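Local coordinates for protein R.Ecl18kI (Enterobacter cloacae, PDB 2GB7) that recognises the double-stranded DNA sequence CCNGG and cleaves it before the first C as a type II restriction endonuclease that flips nucleotides out of the duplex, at residues F[75-78]-F[79-82]; F[83-86]-F[87-90]; F[260-263]-F[264-267]. The protein carries 1 engineered substitution. One frame throughout, in Å; residues are numbered along the deposited sequence.

Interaction 1: residues F[75-78]-F[79-82]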
# COMPACT_ATOMS: atom_id res chain seq x y z
N MET F 75 -11.44 -6.94 23.54
CA MET F 75 -11.44 -5.49 23.35
C MET F 75 -12.86 -4.96 23.32
O MET F 75 -13.17 -3.99 23.99
CB MET F 75 -10.66 -5.09 22.10
CG MET F 75 -9.18 -5.38 22.23
SD MET F 75 -8.42 -4.71 23.72
CE MET F 75 -8.68 -2.97 23.51
N LEU F 76 -13.72 -5.62 22.56
CA LEU F 76 -15.11 -5.18 22.45
C LEU F 76 -15.83 -5.19 23.79
O LEU F 76 -16.75 -4.42 24.03
CB LEU F 76 -15.87 -6.04 21.45
CG LEU F 76 -15.55 -5.82 19.97
CD1 LEU F 76 -16.27 -6.85 19.08
CD2 LEU F 76 -15.92 -4.40 19.54
N SER F 77 -15.41 -6.07 24.69
CA SER F 77 -16.18 -6.19 25.94
C SER F 77 -15.94 -4.99 26.90
O SER F 77 -16.75 -4.71 27.80
CB SER F 77 -15.97 -7.57 26.54
OG SER F 77 -16.24 -8.56 25.55
N TYR F 78 -14.86 -4.24 26.64
CA TYR F 78 -14.58 -2.98 27.34
C TYR F 78 -15.56 -1.84 27.04
O TYR F 78 -15.53 -0.79 27.69
CB TYR F 78 -13.20 -2.48 26.97
CG TYR F 78 -12.06 -3.07 27.76
CD1 TYR F 78 -11.32 -4.13 27.24
CD2 TYR F 78 -11.69 -2.54 29.00
CE1 TYR F 78 -10.25 -4.67 27.94
CE2 TYR F 78 -10.62 -3.07 29.71
CZ TYR F 78 -9.90 -4.14 29.16
OH TYR F 78 -8.84 -4.69 29.83
N LEU F 79 -16.41 -2.02 26.03
CA LEU F 79 -17.39 -0.99 25.71
C LEU F 79 -18.82 -1.38 26.12
O LEU F 79 -19.74 -0.57 26.00
CB LEU F 79 -17.46 -0.72 24.21
CG LEU F 79 -16.16 -0.45 23.46
CD1 LEU F 79 -16.48 -0.42 21.95
CD2 LEU F 79 -15.48 0.83 23.92
N ILE F 80 -19.01 -2.61 26.57
CA ILE F 80 -20.32 -3.02 27.06
C ILE F 80 -20.66 -2.24 28.33
O ILE F 80 -19.86 -2.17 29.27
CB ILE F 80 -20.43 -4.54 27.31
CG1 ILE F 80 -20.08 -5.32 26.05
CG2 ILE F 80 -21.86 -4.89 27.70
CD1 ILE F 80 -20.02 -6.82 26.27
N ASP F 81 -21.86 -1.66 28.35
CA ASP F 81 -22.28 -0.75 29.40
C ASP F 81 -23.53 -1.35 30.04
O ASP F 81 -24.63 -1.28 29.49
CB ASP F 81 -22.56 0.63 28.79
CG ASP F 81 -22.82 1.71 29.84
OD1 ASP F 81 -23.28 1.41 30.96
OD2 ASP F 81 -22.57 2.90 29.52
N GLU F 82 -23.32 -1.97 31.20
CA GLU F 82 -24.39 -2.66 31.91
C GLU F 82 -25.47 -1.70 32.36
O GLU F 82 -26.66 -1.99 32.19
CB GLU F 82 -23.82 -3.47 33.08
CG GLU F 82 -24.84 -4.04 34.08
CD GLU F 82 -26.07 -4.72 33.46
OE1 GLU F 82 -26.02 -5.16 32.30
OE2 GLU F 82 -27.10 -4.80 34.16

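Interaction 2: residues F[83-86]-F[87-90]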
# COMPACT_ATOMS: atom_id res chain seq x y z
N GLU F 83 -25.08 -0.55 32.91
CA GLU F 83 -26.06 0.41 33.46
C GLU F 83 -26.94 0.95 32.34
O GLU F 83 -28.12 1.21 32.54
CB GLU F 83 -25.36 1.57 34.18
CG GLU F 83 -24.87 1.25 35.60
N ARG F 84 -26.33 1.10 31.17
CA ARG F 84 -27.01 1.55 29.97
C ARG F 84 -28.07 0.56 29.47
O ARG F 84 -29.20 0.95 29.18
CB ARG F 84 -25.97 1.79 28.87
CG ARG F 84 -26.42 2.76 27.82
CD ARG F 84 -25.39 2.90 26.72
NE ARG F 84 -26.07 3.09 25.44
CZ ARG F 84 -26.64 4.22 25.05
NH1 ARG F 84 -26.63 5.30 25.83
NH2 ARG F 84 -27.24 4.27 23.87
N ILE F 85 -27.70 -0.71 29.42
CA ILE F 85 -28.49 -1.72 28.70
C ILE F 85 -29.44 -2.51 29.58
O ILE F 85 -30.18 -3.37 29.09
CB ILE F 85 -27.55 -2.67 27.96
CG1 ILE F 85 -26.92 -1.93 26.78
CG2 ILE F 85 -28.29 -3.89 27.46
CD1 ILE F 85 -25.50 -2.36 26.48
N LYS F 86 -29.42 -2.22 30.88
CA LYS F 86 -30.23 -2.91 31.89
C LYS F 86 -31.63 -3.38 31.49
O LYS F 86 -31.99 -4.54 31.72
CB LYS F 86 -30.33 -2.05 33.16
CG LYS F 86 -29.08 -2.09 34.01
CD LYS F 86 -29.39 -1.97 35.50
CE LYS F 86 -28.34 -2.70 36.33
NZ LYS F 86 -26.94 -2.23 36.09
N ASP F 87 -32.42 -2.49 30.90
CA ASP F 87 -33.86 -2.72 30.74
C ASP F 87 -34.29 -2.82 29.28
O ASP F 87 -35.47 -2.67 28.95
CB ASP F 87 -34.65 -1.61 31.43
CG ASP F 87 -34.33 -1.51 32.91
OD1 ASP F 87 -34.16 -2.57 33.57
OD2 ASP F 87 -34.26 -0.37 33.40
N MET F 88 -33.33 -3.07 28.41
CA MET F 88 -33.63 -3.29 27.01
C MET F 88 -33.82 -4.78 26.78
O MET F 88 -33.27 -5.61 27.53
CB MET F 88 -32.48 -2.81 26.13
CG MET F 88 -31.97 -1.40 26.43
SD MET F 88 -30.57 -0.94 25.37
CE MET F 88 -31.43 -0.47 23.88
N SER F 89 -34.58 -5.12 25.74
CA SER F 89 -34.64 -6.49 25.25
C SER F 89 -33.24 -6.85 24.76
O SER F 89 -32.46 -5.96 24.44
CB SER F 89 -35.62 -6.60 24.08
OG SER F 89 -35.18 -5.80 22.97
N PRO F 90 -32.92 -8.15 24.72
CA PRO F 90 -31.64 -8.54 24.10
C PRO F 90 -31.46 -8.02 22.67
O PRO F 90 -30.33 -7.65 22.28
CB PRO F 90 -31.71 -10.08 24.11
CG PRO F 90 -33.10 -10.44 24.49
CD PRO F 90 -33.64 -9.30 25.28
O HOH W 1 -31.73 -0.15 30.22

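Interaction 3: residues F[260-263]-F[264-267]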
# COMPACT_ATOMS: atom_id res chain seq x y z
N ARG F 260 28.92 -20.83 -2.52
CA ARG F 260 30.16 -21.62 -2.58
C ARG F 260 31.37 -20.78 -2.95
O ARG F 260 32.50 -21.15 -2.61
CB ARG F 260 30.05 -22.78 -3.57
CG ARG F 260 28.98 -23.79 -3.25
CD ARG F 260 29.12 -24.95 -4.21
NE ARG F 260 27.88 -25.20 -4.94
CZ ARG F 260 26.91 -26.01 -4.52
NH1 ARG F 260 27.01 -26.67 -3.37
NH2 ARG F 260 25.83 -26.16 -5.27
N LYS F 261 31.14 -19.68 -3.65
CA LYS F 261 32.21 -18.76 -4.02
C LYS F 261 32.74 -17.98 -2.81
O LYS F 261 33.82 -17.37 -2.86
CB LYS F 261 31.76 -17.83 -5.14
CG LYS F 261 31.22 -18.54 -6.36
CD LYS F 261 30.63 -17.53 -7.32
CE LYS F 261 29.84 -18.20 -8.44
NZ LYS F 261 30.72 -18.87 -9.42
N TRP F 262 32.01 -18.03 -1.71
CA TRP F 262 32.36 -17.31 -0.51
C TRP F 262 32.91 -18.23 0.57
O TRP F 262 33.27 -17.77 1.66
CB TRP F 262 31.12 -16.58 -0.00
CG TRP F 262 30.70 -15.54 -0.96
CD1 TRP F 262 29.70 -15.63 -1.89
CD2 TRP F 262 31.29 -14.25 -1.13
NE1 TRP F 262 29.62 -14.44 -2.62
CE2 TRP F 262 30.58 -13.58 -2.16
CE3 TRP F 262 32.34 -13.58 -0.48
CZ2 TRP F 262 30.90 -12.28 -2.57
CZ3 TRP F 262 32.66 -12.29 -0.88
CH2 TRP F 262 31.94 -11.65 -1.93
N ASN F 263 32.98 -19.52 0.26
CA ASN F 263 33.37 -20.55 1.23
C ASN F 263 34.72 -20.34 1.89
O ASN F 263 34.80 -20.16 3.11
CB ASN F 263 33.31 -21.93 0.60
CG ASN F 263 32.17 -22.74 1.13
OD1 ASN F 263 32.09 -23.01 2.33
ND2 ASN F 263 31.27 -23.16 0.24
N ASN F 264 35.79 -20.38 1.09
CA ASN F 264 37.13 -20.15 1.63
C ASN F 264 37.78 -18.89 1.07
O ASN F 264 38.85 -18.93 0.43
CB ASN F 264 38.04 -21.39 1.51
CG ASN F 264 38.05 -22.01 0.11
OD1 ASN F 264 38.30 -23.20 -0.03
ND2 ASN F 264 37.79 -21.20 -0.92
N VAL F 265 37.13 -17.76 1.33
CA VAL F 265 37.63 -16.46 0.94
C VAL F 265 38.51 -15.92 2.07
O VAL F 265 38.12 -15.92 3.24
CB VAL F 265 36.46 -15.49 0.55
CG1 VAL F 265 35.36 -15.53 1.57
CG2 VAL F 265 36.94 -14.05 0.34
N SER F 266 39.72 -15.49 1.70
CA SER F 266 40.58 -14.81 2.65
C SER F 266 40.33 -13.31 2.59
O SER F 266 40.41 -12.68 1.53
CB SER F 266 42.07 -15.18 2.45
OG SER F 266 42.44 -15.19 1.07
N TYR F 267 39.96 -12.76 3.74
CA TYR F 267 39.70 -11.33 3.86
C TYR F 267 40.90 -10.63 4.46
O TYR F 267 41.63 -11.21 5.27
CB TYR F 267 38.49 -11.07 4.75
CG TYR F 267 37.19 -11.66 4.24
CD1 TYR F 267 36.51 -11.06 3.19
CD2 TYR F 267 36.65 -12.80 4.82
CE1 TYR F 267 35.33 -11.58 2.71
CE2 TYR F 267 35.44 -13.33 4.36
CZ TYR F 267 34.79 -12.71 3.30
OH TYR F 267 33.61 -13.21 2.81
O HOH W 2 32.91 -15.69 3.46

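Interaction 1: residues F[75-78]-F[79-82]
Ile80 sets CG1 beside its own backbone N (chi1 -56°) and extends the chain beyond it (chi2 173°). These two torsions fold the longer branch back along Ser77. Ile80 CD1 lies 3.9 Å from Ser77 CA. The tip also meets the serine side chain, with Ile80 CD1 4.1 Å from Ser77 CB. Ser77 OG is hydrogen-bonded to Thr73 O, one turn back in helix 49-77.

The backbone bonds in this run link residues three apart. Leu79 N donates to Leu76 O at 3.1 Å, with an N-H...O angle of 164°. Leu79 CB also lies 3.8 Å from Leu76 O. Ile80 N then makes a weak bond to Ser77 O at 3.3 Å and closes a type I beta turn from Ser77 to Ile80. The isoleucine side chain lies against this same carbonyl, with Ile80 CB 3.7 Å from Ser77 O. Just before these two bonds, Tyr78 N bonds to Met75 O. The chain thus leaves the long helix 49-77 through a tight run of turns.

The side chains spread to different neighbours. The ring of Tyr78 brings its edge to Met75 O, in plane. Leu76 packs on Ile105 and Leu108 of helix 102-134, Leu79 on His104 of the same helix and on Tyr101, Tyr78 on Leu12 and Glu16 of helix 6-20, and Ile80 on Tyr91 of the second subunit, so the turn is also part of the dimer contact. At the far end Asp81 is the N-cap of helix 82-85, where its OD1 accepts a hydrogen bond from Arg84 N.

Interaction 2: residues F[83-86]-F[87-90]
A type I beta turn from Ile85 to Met88 leads the chain out of the short helix 82-85. Met88 N donates to Ile85 O at 3.2 Å, and this bond closes the turn.

The side chain of Met88 doubles back over the turn. CG lies beside the backbone N (chi1 -49°), and this carries it past the same carbonyl, with Met88 CG 3.8 Å from Ile85 O. The sulfur makes the apolar contact: Met88 SD is 4.0 Å from Ile85 CG1. The two side chains pass at a slant. The turn sits between two helices, 82-85 and 90-100. Ser89 is the N-cap of the second, and its OG accepts a hydrogen bond from Asp92 N. Ile85 leans on Ala93 of helix 90-100 and on Pro90 of the second subunit.

A water donates to Arg84 O at 2.9 Å. It also lies very close to Asp87 N, too close for that bond to be more than doubtful. Asp87 turns its carboxylate back beside the peptide before it, with Asp87 OD1 3.4 Å from Lys86 C. Farther out, the guanidinium group of Arg84 forms a salt bridge through NH2 to Asp96 OD1 of helix 90-100.

Interaction 3: residues F[260-263]-F[264-267]
Val265 turns back toward Trp262 and lies alongside it. Val265 CB lies 4.1 Å from Trp262 O. The CG1 branch sits between the backbone N and the carbonyl carbon (chi1 47°). From there Val265 CG1 presses on the carbonyl, 3.1 Å from Trp262 O. Val265 CG1 also reaches the indole at its edge, near the ring plane, and is 4.1 Å from Trp262 CE3. The two side chains point the same way. The other tip, Val265 CG2, sits over one face of the Tyr267 ring, 3.8 Å above its plane and offset toward the rim. The valine thus touches both aromatic residues, one with each methyl. Its own backbone N is buried by the contact and has no partner in the model.

Tyr267 crosses Trp262 at about a right angle. Its hydroxyl comes to the indole obliquely, with Tyr267 OH 3.5 Å from Trp262 CE3. A water links the same two residues. The water donates to Trp262 O at 2.8 Å. Its oxygen lies in the plane of the Tyr267 ring, 2.7 Å from Tyr267 OH. The hydroxyl is also hydrogen-bonded to Gln168 NE2 on helix 166-171. Trp262 NE1 donates to Asn175 O, and the ring packs on Pro164. Tyr267 rests on Lys272 and Ile275 of helix 269-285. The arrangement is a water-bridged surface loop between helices 248-259 and 269-285. It ties the chain after the last sheet strand, 245-247, to the connection between strands 161-163 and 177-181 of the EcoRII-C-type, PDDEXK-clan nuclease.

Interactions 1 and 2 adjoin in the sequence, and their centres are 13 Å apart. Interaction 1 leads from helix 49-77 to helix 82-85, and interaction 2 from helix 82-85 to helix 90-100. Both touch the second subunit, so these consecutive turns belong to the dimer interface. Interaction 3 comes much later, between helices 248-259 and 269-285. It lies on the opposite side of the chain's centre, 61 Å from interaction 1 and 73 Å from interaction 2, centre to centre. It follows the mixed sheet and touches no other protein chain. The first two contacts therefore shape a subunit-contacting end of this elongated chain, and the third a distant surface loop.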